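Local atomic coordinates of mRNA-capping enzyme subunit alpha (Saccharomyces cerevisiae, PDB entry 3KYH), a protein that catalyses the second step of mRNA capping, transferring GMP from GTP to the 5'-diphosphate end of RNA through a covalent enzyme-GMP intermediate. Residues N106-P111 / T195-K200; P167-L172 / T232-P237; K181-L186 / F199-K204. One frame throughout, in Å; residues are numbered along the deposited sequence.

Interaction 1. Residues N106-P111 / T195-K200; sequences NGFRFP and TTFPFK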
ATOM      1  N   ASN C 106      23.610 -41.704   6.506  1.00101.51           N
ATOM      2  CA  ASN C 106      24.921 -41.991   5.912  1.00 97.48           C
ATOM      3  C   ASN C 106      25.142 -43.469   5.541  1.00 97.17           C
ATOM      4  O   ASN C 106      24.262 -44.106   4.940  1.00 88.33           O
ATOM      5  CB  ASN C 106      26.055 -41.412   6.794  1.00 95.55           C
ATOM      6  CG  ASN C 106      26.705 -40.132   6.215  1.00 93.03           C
ATOM      7  OD1 ASN C 106      27.902 -39.920   6.412  1.00108.87           O
ATOM      8  ND2 ASN C 106      25.940 -39.285   5.525  1.00 74.73           N
ATOM      9  N   GLY C 107      26.312 -44.001   5.907  1.00103.22           N
ATOM     10  CA  GLY C 107      26.797 -45.323   5.461  1.00108.41           C
ATOM     11  C   GLY C 107      26.127 -46.590   5.975  1.00104.46           C
ATOM     12  O   GLY C 107      26.171 -46.894   7.169  1.00 99.12           O
ATOM     13  N   PHE C 108      25.507 -47.320   5.052  1.00102.42           N
ATOM     14  CA  PHE C 108      24.892 -48.610   5.346  1.00105.39           C
ATOM     15  C   PHE C 108      25.016 -49.551   4.146  1.00105.11           C
ATOM     16  O   PHE C 108      24.685 -49.193   3.009  1.00104.78           O
ATOM     17  CB  PHE C 108      23.417 -48.466   5.753  1.00106.17           C
ATOM     18  CG  PHE C 108      23.186 -48.050   7.195  1.00110.47           C
ATOM     19  CD1 PHE C 108      23.455 -48.921   8.257  1.00108.76           C
ATOM     20  CD2 PHE C 108      22.600 -46.816   7.485  1.00104.59           C
ATOM     21  CE1 PHE C 108      23.193 -48.540   9.583  1.00 98.07           C
ATOM     22  CE2 PHE C 108      22.323 -46.429   8.800  1.00 85.09           C
ATOM     23  CZ  PHE C 108      22.622 -47.297   9.853  1.00 92.61           C
ATOM     24  N   ARG C 109      25.479 -50.766   4.419  1.00103.61           N
ATOM     25  CA  ARG C 109      25.665 -51.763   3.378  1.00102.24           C
ATOM     26  C   ARG C 109      24.644 -52.897   3.487  1.00 94.13           C
ATOM     27  O   ARG C 109      24.916 -53.954   4.078  1.00 84.12           O
ATOM     28  CB  ARG C 109      27.116 -52.267   3.387  1.00113.42           C
ATOM     29  CG  ARG C 109      28.140 -51.274   2.800  1.00130.56           C
ATOM     30  CD  ARG C 109      28.655 -50.239   3.812  1.00147.00           C
ATOM     31  NE  ARG C 109      29.453 -49.200   3.158  1.00155.57           N
ATOM     32  CZ  ARG C 109      30.439 -48.514   3.736  1.00161.74           C
ATOM     33  NH1 ARG C 109      30.805 -48.751   4.999  1.00162.77           N
ATOM     34  NH2 ARG C 109      31.090 -47.597   3.031  1.00164.89           N
ATOM     35  N   PHE C 110      23.462 -52.646   2.927  1.00 86.09           N
ATOM     36  CA  PHE C 110      22.384 -53.631   2.941  1.00 89.68           C
ATOM     37  C   PHE C 110      22.498 -54.567   1.725  1.00 94.21           C
ATOM     38  O   PHE C 110      22.444 -54.085   0.589  1.00 93.35           O
ATOM     39  CB  PHE C 110      21.016 -52.960   3.095  1.00 86.64           C
ATOM     40  CG  PHE C 110      20.890 -52.078   4.340  1.00 81.02           C
ATOM     41  CD1 PHE C 110      20.136 -50.901   4.296  1.00 51.16           C
ATOM     42  CD2 PHE C 110      21.516 -52.429   5.558  1.00 93.86           C
ATOM     43  CE1 PHE C 110      20.043 -50.068   5.420  1.00 85.95           C
ATOM     44  CE2 PHE C 110      21.400 -51.614   6.715  1.00 78.15           C
ATOM     45  CZ  PHE C 110      20.664 -50.433   6.641  1.00 84.82           C
ATOM     46  N   PRO C 111      22.708 -55.890   1.963  1.00 93.76           N
ATOM     47  CA  PRO C 111      23.163 -56.921   1.006  1.00 95.73           C
ATOM     48  C   PRO C 111      22.218 -58.065   0.591  1.00 95.52           C
ATOM     49  O   PRO C 111      21.083 -57.812   0.169  1.00 98.59           O
ATOM     50  CB  PRO C 111      24.359 -57.542   1.749  1.00 91.58           C
ATOM     51  CG  PRO C 111      24.202 -57.127   3.184  1.00 96.27           C
ATOM     52  CD  PRO C 111      22.908 -56.390   3.330  1.00 92.80           C
ATOM     53  N   THR C 195      31.787 -48.071  10.530  1.00 99.93           N
ATOM     54  CA  THR C 195      31.501 -47.179  11.657  1.00 97.65           C
ATOM     55  C   THR C 195      30.662 -46.037  11.060  1.00100.43           C
ATOM     56  O   THR C 195      30.039 -45.233  11.789  1.00 94.14           O
ATOM     57  CB  THR C 195      32.773 -46.703  12.429  1.00 99.13           C
ATOM     58  OG1 THR C 195      33.691 -47.795  12.621  1.00 87.86           O
ATOM     59  CG2 THR C 195      32.384 -46.177  13.804  1.00 96.13           C
ATOM     60  N   THR C 196      30.647 -46.042   9.718  1.00 97.14           N
ATOM     61  CA  THR C 196      29.720 -45.304   8.833  1.00 90.82           C
ATOM     62  C   THR C 196      28.238 -45.451   9.259  1.00 86.62           C
ATOM     63  O   THR C 196      27.390 -44.662   8.834  1.00 83.51           O
ATOM     64  CB  THR C 196      29.821 -45.792   7.320  1.00 90.47           C
ATOM     65  OG1 THR C 196      29.276 -47.106   7.175  1.00 95.37           O
ATOM     66  CG2 THR C 196      31.238 -45.787   6.732  1.00 80.84           C
ATOM     67  N   PHE C 197      27.954 -46.508  10.029  1.00 81.57           N
ATOM     68  CA  PHE C 197      26.646 -46.875  10.595  1.00 80.52           C
ATOM     69  C   PHE C 197      26.366 -45.979  11.839  1.00 78.02           C
ATOM     70  O   PHE C 197      27.016 -46.149  12.877  1.00 84.97           O
ATOM     71  CB  PHE C 197      26.693 -48.360  11.037  1.00 77.61           C
ATOM     72  CG  PHE C 197      26.624 -49.399   9.922  1.00 76.63           C
ATOM     73  CD1 PHE C 197      25.958 -50.608  10.163  1.00 81.00           C
ATOM     74  CD2 PHE C 197      27.273 -49.240   8.689  1.00 85.17           C
ATOM     75  CE1 PHE C 197      25.869 -51.614   9.192  1.00 70.48           C
ATOM     76  CE2 PHE C 197      27.204 -50.253   7.685  1.00 86.60           C
ATOM     77  CZ  PHE C 197      26.500 -51.445   7.944  1.00 77.72           C
ATOM     78  N   PRO C 198      25.422 -45.018  11.745  1.00 70.34           N
ATOM     79  CA  PRO C 198      25.179 -44.021  12.799  1.00 70.69           C
ATOM     80  C   PRO C 198      24.437 -44.492  14.042  1.00 69.86           C
ATOM     81  O   PRO C 198      24.417 -43.771  15.040  1.00 79.77           O
ATOM     82  CB  PRO C 198      24.288 -42.978  12.103  1.00 73.55           C
ATOM     83  CG  PRO C 198      23.598 -43.741  11.041  1.00 84.83           C
ATOM     84  CD  PRO C 198      24.680 -44.662  10.525  1.00 74.47           C
ATOM     85  N   PHE C 199      23.818 -45.667  13.971  1.00 63.62           N
ATOM     86  CA  PHE C 199      22.858 -46.124  14.966  1.00 49.31           C
ATOM     87  C   PHE C 199      22.521 -47.606  14.781  1.00 50.79           C
ATOM     88  O   PHE C 199      22.611 -48.106  13.659  1.00 58.24           O
ATOM     89  CB  PHE C 199      21.605 -45.250  14.874  1.00 43.46           C
ATOM     90  CG  PHE C 199      20.737 -45.470  13.636  1.00 50.89           C
ATOM     91  CD1 PHE C 199      20.243 -46.731  13.265  1.00 32.04           C
ATOM     92  CD2 PHE C 199      20.256 -44.366  12.936  1.00 46.55           C
ATOM     93  CE1 PHE C 199      19.315 -46.862  12.231  1.00 36.00           C
ATOM     94  CE2 PHE C 199      19.386 -44.504  11.850  1.00 61.52           C
ATOM     95  CZ  PHE C 199      18.903 -45.750  11.513  1.00 48.32           C
ATOM     96  N   LYS C 200      22.089 -48.291  15.843  1.00 49.86           N
ATOM     97  CA  LYS C 200      21.846 -49.739  15.787  1.00 59.42           C
ATOM     98  C   LYS C 200      20.482 -50.189  15.212  1.00 68.72           C
ATOM     99  O   LYS C 200      19.526 -49.400  15.144  1.00 75.27           O
ATOM    100  CB  LYS C 200      22.111 -50.386  17.151  1.00 58.18           C
ATOM    101  CG  LYS C 200      22.584 -51.841  17.041  1.00 60.26           C
ATOM    102  CD  LYS C 200      22.446 -52.643  18.330  1.00 70.64           C
ATOM    103  CE  LYS C 200      21.969 -54.050  17.974  1.00 87.73           C
ATOM    104  NZ  LYS C 200      22.299 -55.103  18.968  1.00 85.04           N
TER

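Interaction 2. Residues P167-L172 / T232-P237; sequences PTSSRL and TPVKAP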
ATOM      1  N   PRO C 167       0.452 -62.691   3.597  1.00112.25           N
ATOM      2  CA  PRO C 167       0.294 -62.809   5.056  1.00111.11           C
ATOM      3  C   PRO C 167       1.487 -62.314   5.876  1.00108.18           C
ATOM      4  O   PRO C 167       2.616 -62.308   5.377  1.00112.67           O
ATOM      5  CB  PRO C 167       0.114 -64.315   5.253  1.00112.66           C
ATOM      6  CG  PRO C 167      -0.661 -64.733   4.047  1.00103.48           C
ATOM      7  CD  PRO C 167      -0.129 -63.873   2.917  1.00113.26           C
ATOM      8  N   THR C 168       1.224 -61.906   7.116  1.00103.74           N
ATOM      9  CA  THR C 168       2.247 -61.351   8.016  1.00103.37           C
ATOM     10  C   THR C 168       3.409 -62.317   8.198  1.00100.35           C
ATOM     11  O   THR C 168       4.560 -61.925   8.023  1.00 93.62           O
ATOM     12  CB  THR C 168       1.666 -60.969   9.421  1.00106.52           C
ATOM     13  OG1 THR C 168       0.617 -59.997   9.273  1.00102.81           O
ATOM     14  CG2 THR C 168       2.745 -60.418  10.371  1.00102.91           C
ATOM     15  N   SER C 169       3.085 -63.569   8.527  1.00 97.67           N
ATOM     16  CA  SER C 169       4.073 -64.584   8.887  1.00 96.68           C
ATOM     17  C   SER C 169       5.212 -64.557   7.890  1.00 97.26           C
ATOM     18  O   SER C 169       6.363 -64.331   8.279  1.00 98.53           O
ATOM     19  CB  SER C 169       3.440 -65.973   9.012  1.00 97.25           C
ATOM     20  OG  SER C 169       2.501 -66.214   7.982  1.00105.39           O
ATOM     21  N   SER C 170       4.832 -64.659   6.615  1.00 99.92           N
ATOM     22  CA  SER C 170       5.702 -64.552   5.438  1.00 93.68           C
ATOM     23  C   SER C 170       6.229 -63.144   5.157  1.00 91.36           C
ATOM     24  O   SER C 170       7.306 -63.016   4.583  1.00 94.80           O
ATOM     25  CB  SER C 170       4.996 -65.109   4.199  1.00 96.26           C
ATOM     26  OG  SER C 170       3.674 -64.600   4.078  1.00 92.58           O
ATOM     27  N   ARG C 171       5.493 -62.101   5.535  1.00 89.46           N
ATOM     28  CA  ARG C 171       6.033 -60.733   5.486  1.00 92.76           C
ATOM     29  C   ARG C 171       7.193 -60.563   6.481  1.00 91.84           C
ATOM     30  O   ARG C 171       8.303 -60.230   6.061  1.00 92.21           O
ATOM     31  CB  ARG C 171       4.955 -59.670   5.724  1.00 95.95           C
ATOM     32  CG  ARG C 171       4.022 -59.370   4.535  1.00 89.08           C
ATOM     33  CD  ARG C 171       3.300 -58.008   4.699  1.00 55.49           C
ATOM     34  NE  ARG C 171       2.944 -57.751   6.089  1.00 66.35           N
ATOM     35  CZ  ARG C 171       1.809 -58.125   6.680  1.00 85.32           C
ATOM     36  NH1 ARG C 171       0.818 -58.727   6.002  1.00 80.20           N
ATOM     37  NH2 ARG C 171       1.667 -57.845   7.969  1.00 70.76           N
ATOM     38  N   LEU C 172       6.941 -60.792   7.775  1.00 87.51           N
ATOM     39  CA  LEU C 172       8.003 -60.865   8.800  1.00 85.09           C
ATOM     40  C   LEU C 172       9.143 -61.784   8.371  1.00 83.12           C
ATOM     41  O   LEU C 172      10.308 -61.370   8.459  1.00 79.97           O
ATOM     42  CB  LEU C 172       7.491 -61.423  10.140  1.00 86.83           C
ATOM     43  CG  LEU C 172       6.876 -60.742  11.375  1.00 85.47           C
ATOM     44  CD1 LEU C 172       6.493 -61.870  12.341  1.00 67.68           C
ATOM     45  CD2 LEU C 172       7.762 -59.690  12.094  1.00 67.70           C
ATOM     46  N   THR C 232      -1.426 -57.479  16.097  1.00 89.54           N
ATOM     47  CA  THR C 232      -1.290 -57.742  14.651  1.00 84.83           C
ATOM     48  C   THR C 232      -1.796 -59.129  14.230  1.00 91.17           C
ATOM     49  O   THR C 232      -1.464 -60.122  14.875  1.00 90.30           O
ATOM     50  CB  THR C 232       0.157 -57.568  14.150  1.00 79.15           C
ATOM     51  OG1 THR C 232       0.796 -56.497  14.853  1.00 78.62           O
ATOM     52  CG2 THR C 232       0.178 -57.251  12.662  1.00 73.48           C
ATOM     53  N   PRO C 233      -2.591 -59.214  13.142  1.00 89.17           N
ATOM     54  CA  PRO C 233      -3.067 -60.545  12.760  1.00 83.67           C
ATOM     55  C   PRO C 233      -2.111 -61.261  11.803  1.00 81.98           C
ATOM     56  O   PRO C 233      -1.719 -60.687  10.775  1.00 85.28           O
ATOM     57  CB  PRO C 233      -4.410 -60.253  12.092  1.00 85.07           C
ATOM     58  CG  PRO C 233      -4.276 -58.813  11.568  1.00 96.77           C
ATOM     59  CD  PRO C 233      -3.110 -58.156  12.252  1.00 88.91           C
ATOM     60  N   VAL C 234      -1.733 -62.490  12.160  1.00 76.09           N
ATOM     61  CA  VAL C 234      -0.812 -63.326  11.376  1.00 74.81           C
ATOM     62  C   VAL C 234      -1.355 -63.471   9.933  1.00 81.67           C
ATOM     63  O   VAL C 234      -1.021 -62.666   9.059  1.00 78.97           O
ATOM     64  CB  VAL C 234      -0.561 -64.715  12.077  1.00 72.44           C
ATOM     65  CG1 VAL C 234       0.385 -65.623  11.263  1.00 69.04           C
ATOM     66  CG2 VAL C 234      -0.045 -64.547  13.512  1.00 57.69           C
ATOM     67  N   LYS C 235      -2.200 -64.477   9.711  1.00 85.56           N
ATOM     68  CA  LYS C 235      -2.935 -64.756   8.473  1.00 94.38           C
ATOM     69  C   LYS C 235      -3.353 -63.602   7.539  1.00 97.33           C
ATOM     70  O   LYS C 235      -3.573 -63.839   6.347  1.00100.38           O
ATOM     71  CB  LYS C 235      -4.191 -65.560   8.847  1.00100.15           C
ATOM     72  CG  LYS C 235      -3.990 -67.076   9.013  1.00100.71           C
ATOM     73  CD  LYS C 235      -4.999 -67.742   9.961  1.00 87.23           C
ATOM     74  CE  LYS C 235      -6.495 -67.388   9.710  1.00 82.15           C
ATOM     75  NZ  LYS C 235      -7.355 -68.124  10.701  1.00 49.36           N
ATOM     76  N   ALA C 236      -3.492 -62.385   8.072  1.00 96.97           N
ATOM     77  CA  ALA C 236      -3.927 -61.198   7.316  1.00 96.60           C
ATOM     78  C   ALA C 236      -2.875 -60.511   6.434  1.00 96.41           C
ATOM     79  O   ALA C 236      -1.677 -60.563   6.738  1.00 98.04           O
ATOM     80  CB  ALA C 236      -4.529 -60.174   8.264  1.00 96.67           C
ATOM     81  N   PRO C 237      -3.323 -59.839   5.356  1.00 98.04           N
ATOM     82  CA  PRO C 237      -2.395 -59.045   4.532  1.00 97.81           C
ATOM     83  C   PRO C 237      -2.260 -57.607   5.002  1.00 90.85           C
ATOM     84  O   PRO C 237      -3.205 -57.076   5.590  1.00 95.01           O
ATOM     85  CB  PRO C 237      -3.029 -59.078   3.136  1.00 98.76           C
ATOM     86  CG  PRO C 237      -4.475 -59.336   3.364  1.00101.89           C
ATOM     87  CD  PRO C 237      -4.641 -59.996   4.708  1.00 99.06           C
TER

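Interaction 3. Residues K181-L186 / F199-K204; sequences KPYFDL and FKISMK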
ATOM      1  N   LYS C 181      19.570 -60.676   8.725  1.00 81.53           N
ATOM      2  CA  LYS C 181      20.674 -61.650   8.700  1.00 80.90           C
ATOM      3  C   LYS C 181      21.979 -61.025   8.092  1.00 82.48           C
ATOM      4  O   LYS C 181      22.969 -60.915   8.826  1.00 82.99           O
ATOM      5  CB  LYS C 181      20.203 -62.949   8.001  1.00 73.50           C
ATOM      6  CG  LYS C 181      20.611 -64.292   8.601  1.00 66.19           C
ATOM      7  CD  LYS C 181      22.047 -64.671   8.249  1.00 55.54           C
ATOM      8  CE  LYS C 181      22.216 -66.107   7.813  1.00 53.70           C
ATOM      9  NZ  LYS C 181      23.481 -66.104   6.990  1.00 33.03           N
ATOM     10  N   PRO C 182      21.959 -60.515   6.825  1.00 74.97           N
ATOM     11  CA  PRO C 182      23.115 -59.848   6.200  1.00 69.52           C
ATOM     12  C   PRO C 182      23.540 -58.510   6.798  1.00 65.48           C
ATOM     13  O   PRO C 182      24.732 -58.212   6.776  1.00 63.14           O
ATOM     14  CB  PRO C 182      22.659 -59.631   4.768  1.00 70.68           C
ATOM     15  CG  PRO C 182      21.243 -59.403   4.901  1.00 83.08           C
ATOM     16  CD  PRO C 182      20.817 -60.458   5.898  1.00 79.49           C
ATOM     17  N   TYR C 183      22.612 -57.707   7.321  1.00 66.63           N
ATOM     18  CA  TYR C 183      23.036 -56.620   8.225  1.00 66.48           C
ATOM     19  C   TYR C 183      23.845 -57.292   9.335  1.00 67.99           C
ATOM     20  O   TYR C 183      25.021 -56.985   9.490  1.00 72.22           O
ATOM     21  CB  TYR C 183      21.878 -55.758   8.781  1.00 51.42           C
ATOM     22  CG  TYR C 183      22.260 -54.803   9.907  1.00 84.47           C
ATOM     23  CD1 TYR C 183      22.373 -53.426   9.677  1.00103.43           C
ATOM     24  CD2 TYR C 183      22.496 -55.267  11.220  1.00101.74           C
ATOM     25  CE1 TYR C 183      22.735 -52.532  10.719  1.00 93.29           C
ATOM     26  CE2 TYR C 183      22.864 -54.385  12.264  1.00102.46           C
ATOM     27  CZ  TYR C 183      22.978 -53.019  12.004  1.00103.53           C
ATOM     28  OH  TYR C 183      23.329 -52.149  13.020  1.00 95.46           O
ATOM     29  N   PHE C 184      23.264 -58.280  10.015  1.00 75.12           N
ATOM     30  CA  PHE C 184      23.837 -58.729  11.287  1.00 90.31           C
ATOM     31  C   PHE C 184      25.180 -59.427  11.137  1.00 93.80           C
ATOM     32  O   PHE C 184      26.145 -59.071  11.828  1.00 90.81           O
ATOM     33  CB  PHE C 184      22.852 -59.537  12.141  1.00 93.87           C
ATOM     34  CG  PHE C 184      23.041 -59.324  13.622  1.00 99.94           C
ATOM     35  CD1 PHE C 184      22.343 -58.314  14.287  1.00 95.21           C
ATOM     36  CD2 PHE C 184      23.956 -60.098  14.340  1.00116.08           C
ATOM     37  CE1 PHE C 184      22.538 -58.080  15.649  1.00115.50           C
ATOM     38  CE2 PHE C 184      24.166 -59.874  15.707  1.00123.82           C
ATOM     39  CZ  PHE C 184      23.454 -58.861  16.363  1.00125.30           C
ATOM     40  N   ASP C 185      25.220 -60.389  10.214  1.00 98.26           N
ATOM     41  CA  ASP C 185      26.442 -61.074   9.783  1.00 93.95           C
ATOM     42  C   ASP C 185      27.539 -60.081   9.446  1.00 94.75           C
ATOM     43  O   ASP C 185      28.605 -60.122  10.062  1.00 94.51           O
ATOM     44  CB  ASP C 185      26.144 -61.966   8.579  1.00 87.62           C
ATOM     45  CG  ASP C 185      25.328 -63.181   8.953  1.00 83.81           C
ATOM     46  OD1 ASP C 185      25.676 -64.288   8.481  1.00 78.13           O
ATOM     47  OD2 ASP C 185      24.371 -63.043   9.749  1.00 81.45           O
ATOM     48  N   LEU C 186      27.227 -59.160   8.532  1.00 92.44           N
ATOM     49  CA  LEU C 186      28.134 -58.101   8.080  1.00 92.59           C
ATOM     50  C   LEU C 186      28.713 -57.287   9.222  1.00 92.02           C
ATOM     51  O   LEU C 186      29.851 -56.830   9.145  1.00100.86           O
ATOM     52  CB  LEU C 186      27.391 -57.174   7.117  1.00 91.17           C
ATOM     53  CG  LEU C 186      28.008 -56.018   6.340  1.00 94.02           C
ATOM     54  CD1 LEU C 186      27.170 -55.854   5.083  1.00 87.78           C
ATOM     55  CD2 LEU C 186      28.032 -54.725   7.167  1.00 92.93           C
ATOM     56  N   PHE C 199      23.818 -45.667  13.971  1.00 63.62           N
ATOM     57  CA  PHE C 199      22.858 -46.124  14.966  1.00 49.31           C
ATOM     58  C   PHE C 199      22.521 -47.606  14.781  1.00 50.79           C
ATOM     59  O   PHE C 199      22.611 -48.106  13.659  1.00 58.24           O
ATOM     60  CB  PHE C 199      21.605 -45.250  14.874  1.00 43.46           C
ATOM     61  CG  PHE C 199      20.737 -45.470  13.636  1.00 50.89           C
ATOM     62  CD1 PHE C 199      20.243 -46.731  13.265  1.00 32.04           C
ATOM     63  CD2 PHE C 199      20.256 -44.366  12.936  1.00 46.55           C
ATOM     64  CE1 PHE C 199      19.315 -46.862  12.231  1.00 36.00           C
ATOM     65  CE2 PHE C 199      19.386 -44.504  11.850  1.00 61.52           C
ATOM     66  CZ  PHE C 199      18.903 -45.750  11.513  1.00 48.32           C
ATOM     67  N   LYS C 200      22.089 -48.291  15.843  1.00 49.86           N
ATOM     68  CA  LYS C 200      21.846 -49.739  15.787  1.00 59.42           C
ATOM     69  C   LYS C 200      20.482 -50.189  15.212  1.00 68.72           C
ATOM     70  O   LYS C 200      19.526 -49.400  15.144  1.00 75.27           O
ATOM     71  CB  LYS C 200      22.111 -50.386  17.151  1.00 58.18           C
ATOM     72  CG  LYS C 200      22.584 -51.841  17.041  1.00 60.26           C
ATOM     73  CD  LYS C 200      22.446 -52.643  18.330  1.00 70.64           C
ATOM     74  CE  LYS C 200      21.969 -54.050  17.974  1.00 87.73           C
ATOM     75  NZ  LYS C 200      22.299 -55.103  18.968  1.00 85.04           N
ATOM     76  N   ILE C 201      20.414 -51.447  14.764  1.00 69.09           N
ATOM     77  CA  ILE C 201      19.179 -52.062  14.247  1.00 67.14           C
ATOM     78  C   ILE C 201      18.825 -53.355  14.991  1.00 59.97           C
ATOM     79  O   ILE C 201      19.711 -54.082  15.433  1.00 56.07           O
ATOM     80  CB  ILE C 201      19.236 -52.247  12.711  1.00 70.80           C
ATOM     81  CG1 ILE C 201      19.119 -50.880  12.030  1.00 73.47           C
ATOM     82  CG2 ILE C 201      18.053 -53.059  12.180  1.00 77.80           C
ATOM     83  CD1 ILE C 201      20.425 -50.159  11.871  1.00 80.83           C
ATOM     84  N   SER C 202      17.531 -53.558  15.245  1.00 58.99           N
ATOM     85  CA  SER C 202      17.057 -54.784  15.879  1.00 62.12           C
ATOM     86  C   SER C 202      15.660 -55.109  15.439  1.00 57.68           C
ATOM     87  O   SER C 202      14.923 -54.199  15.013  1.00 68.62           O
ATOM     88  CB  SER C 202      17.135 -54.748  17.408  1.00 62.78           C
ATOM     89  OG  SER C 202      16.829 -56.047  17.925  1.00 76.77           O
ATOM     90  N   MET C 203      15.322 -56.398  15.539  1.00 45.98           N
ATOM     91  CA  MET C 203      13.968 -56.876  15.246  1.00 59.82           C
ATOM     92  C   MET C 203      12.952 -56.488  16.352  1.00 62.01           C
ATOM     93  O   MET C 203      13.312 -56.447  17.528  1.00 53.19           O
ATOM     94  CB  MET C 203      13.973 -58.394  14.992  1.00 56.66           C
ATOM     95  CG  MET C 203      14.708 -58.821  13.714  1.00 65.95           C
ATOM     96  SD  MET C 203      13.779 -58.841  12.171  1.00 93.06           S
ATOM     97  CE  MET C 203      13.105 -60.508  12.301  1.00 96.80           C
ATOM     98  N   LYS C 204      11.711 -56.149  15.985  1.00 67.37           N
ATOM     99  CA  LYS C 204      10.674 -55.988  17.016  1.00 77.30           C
ATOM    100  C   LYS C 204      10.360 -57.365  17.596  1.00 76.10           C
ATOM    101  O   LYS C 204      10.004 -58.321  16.881  1.00 73.35           O
ATOM    102  CB  LYS C 204       9.407 -55.232  16.558  1.00 81.41           C
ATOM    103  CG  LYS C 204       8.687 -54.485  17.702  1.00 83.48           C
ATOM    104  CD  LYS C 204       7.830 -53.307  17.204  1.00 84.69           C
ATOM    105  CE  LYS C 204       7.114 -52.520  18.336  1.00 82.05           C
ATOM    106  NZ  LYS C 204       6.132 -51.452  17.862  1.00 43.86           N
TER

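Interaction 1. Residues N106-P111 / T195-K200
Phe108 pushes its ring between Phe197 and Phe199, and the three form an aromatic cluster where two loops of the catalytic domain cross. One loop follows strand 102-105; the other leads into strand 200-203. The touching parts run at roughly a right angle to each other.

The edge of Phe108 is turned toward the face of Phe197, with ring centroids 4.6 Å apart and planes at 51°. Phe108 CD1 stands 3.5 Å above the Phe197 ring plane, over its centre. A second edge-to-face pair joins Phe108 to the face of Phe199, with centroids 5.5 Å apart. Here Phe108 CZ lies nearer the rim of the Phe199 ring. Pro198 CD comes obliquely to the far end of the Phe108 ring, 3.4 Å from CZ. Phe108 has CG beside its backbone N (chi1 -80°), and in this position the ring can reach all three partners.

Other parts of the domain close the cluster. Phe108 also meets Cys93 of strand 91-96, and Phe197 meets Leu186 of helix 168-189.

Thr196 makes the polar part of the contact at the more exposed end. Its OG1 sits between the backbone N and carbonyl carbon (chi1 70°), on the side of Gly107. Thr196 CB lies 3.6 Å from Gly107 CA, and Gly107 has no side chain to stand between them. The methyl CG2 of Thr196 packs against Arg109 NH1, 3.5 Å away. Thr196 OG1 gives a weak hydrogen bond to Gly107 O at 3.1 Å.

Interaction 2. Residues P167-L172 / T232-P237
Thr168 has a chi1 of -59°, which puts its hydroxyl on the same side as its own amide. The two meet Pro233 O and Val234 O in the turn after strand 229-233. The motif is a helix N-terminus docked on backbone carbonyls. Pro167 is at the N-cap position of helix 168-189, and Thr168 begins the first turn.

Thr168 OG1 donates to Pro233 O at 2.9 Å, tilted from the carbonyl plane. Thr168 N donates to Val234 O at 3.1 Å, from above that carbonyl's plane. The same Thr168 N makes a weak, bent bond to Ala236 O at 3.2 Å. A valine in place of Thr168 would remove the hydroxyl and is likely to leave Pro233 O without this donor, weakening the tie between helix and turn.

Arg171 comes from one turn further along. Its chain is bent at chi3 (-37°), which folds the guanidinium back over Thr168 CA. NH2 adds a weak bond to Thr168 OG1. NH2 also forms a salt bridge with Asp154 and NH1 bonds to Ser166 O, so Asp154, Ser166 O and Ala236 O all hold the guanidinium.

Ser169 CB packs on Val234 CG1, 3.8 Å away. Thr168 and Val234 both touch Tyr68 of strand 67-73, the neighbour of strand 229-233 in the sheet. The contact is not far from the active site: the side chain of Thr232 is about 10 Å from that of the GMP-accepting Lys72. Arg171 NH1 reaches Ala236 O at 3.2 Å, close to the guanidinium plane, with an N-H...O angle of 147°.

Interaction 3. Residues K181-L186 / F199-K204
Helix 181-186 passes strand 200-203 at 133° between their directions, with axes 9.9 Å apart at closest and Tyr183 and Ile201 as the nearest pair by CA. This is helix-on-strand packing within the catalytic domain. The segment belongs to the long helix 168-189, and the strand runs parallel to strand 146-152 in the larger sheet.

Tyr183 and Ile201 carry the contact. A chi1 of 169° turns the Tyr183 ring out from the helix toward the strand. Ile201 lies over one face of that ring in a CH-pi contact. Ile201 CB is 4.2 Å from the centroid of the Tyr183 ring and 21° off the normal, displaced toward the rim. The branch that ends in CD1 reaches the ring as well, and Ile201 CD1 lies 3.5 Å from Tyr183 CE1. The Tyr183 hydroxyl reaches on to the strand backbone, where OH is 4.0 Å from Lys200 CA.

Neighbours extend this packing. Ile201 also touches Phe180, one turn earlier on the helix, and Met152 on the adjacent strand. Tyr183 meets Phe110.

Lys200 and Phe184 meet at the more open margin. The aliphatic chain of Lys200 starts near Tyr183, with Lys200 CG 4.1 Å from Tyr183 OH. It bends at chi3, and its ammonium end arrives at the edge of the Phe184 ring rather than over its face, with Lys200 NZ 4.5 Å from Phe184 CE1.

Overall arrangement
Interactions 1 and 3 are neighbours, with centres about 10 Å apart. They share Phe199 and Lys200 and touch directly, as Phe110 and Phe197 pack on Tyr183. Together they join the two loops, helix 168-189 and strand 200-203 into one largely aromatic region. Interaction 3 is buried and essentially apolar. Interaction 1 has a buried aromatic centre but an exposed polar end. Interaction 2 uses the start of the same helix, with its centre about 21 Å from that of interaction 3. It is partly buried and relies on hydrogen bonds to backbone carbonyls. Helix 168-189 thus meets its surroundings through polar groups at its start and through rings further along.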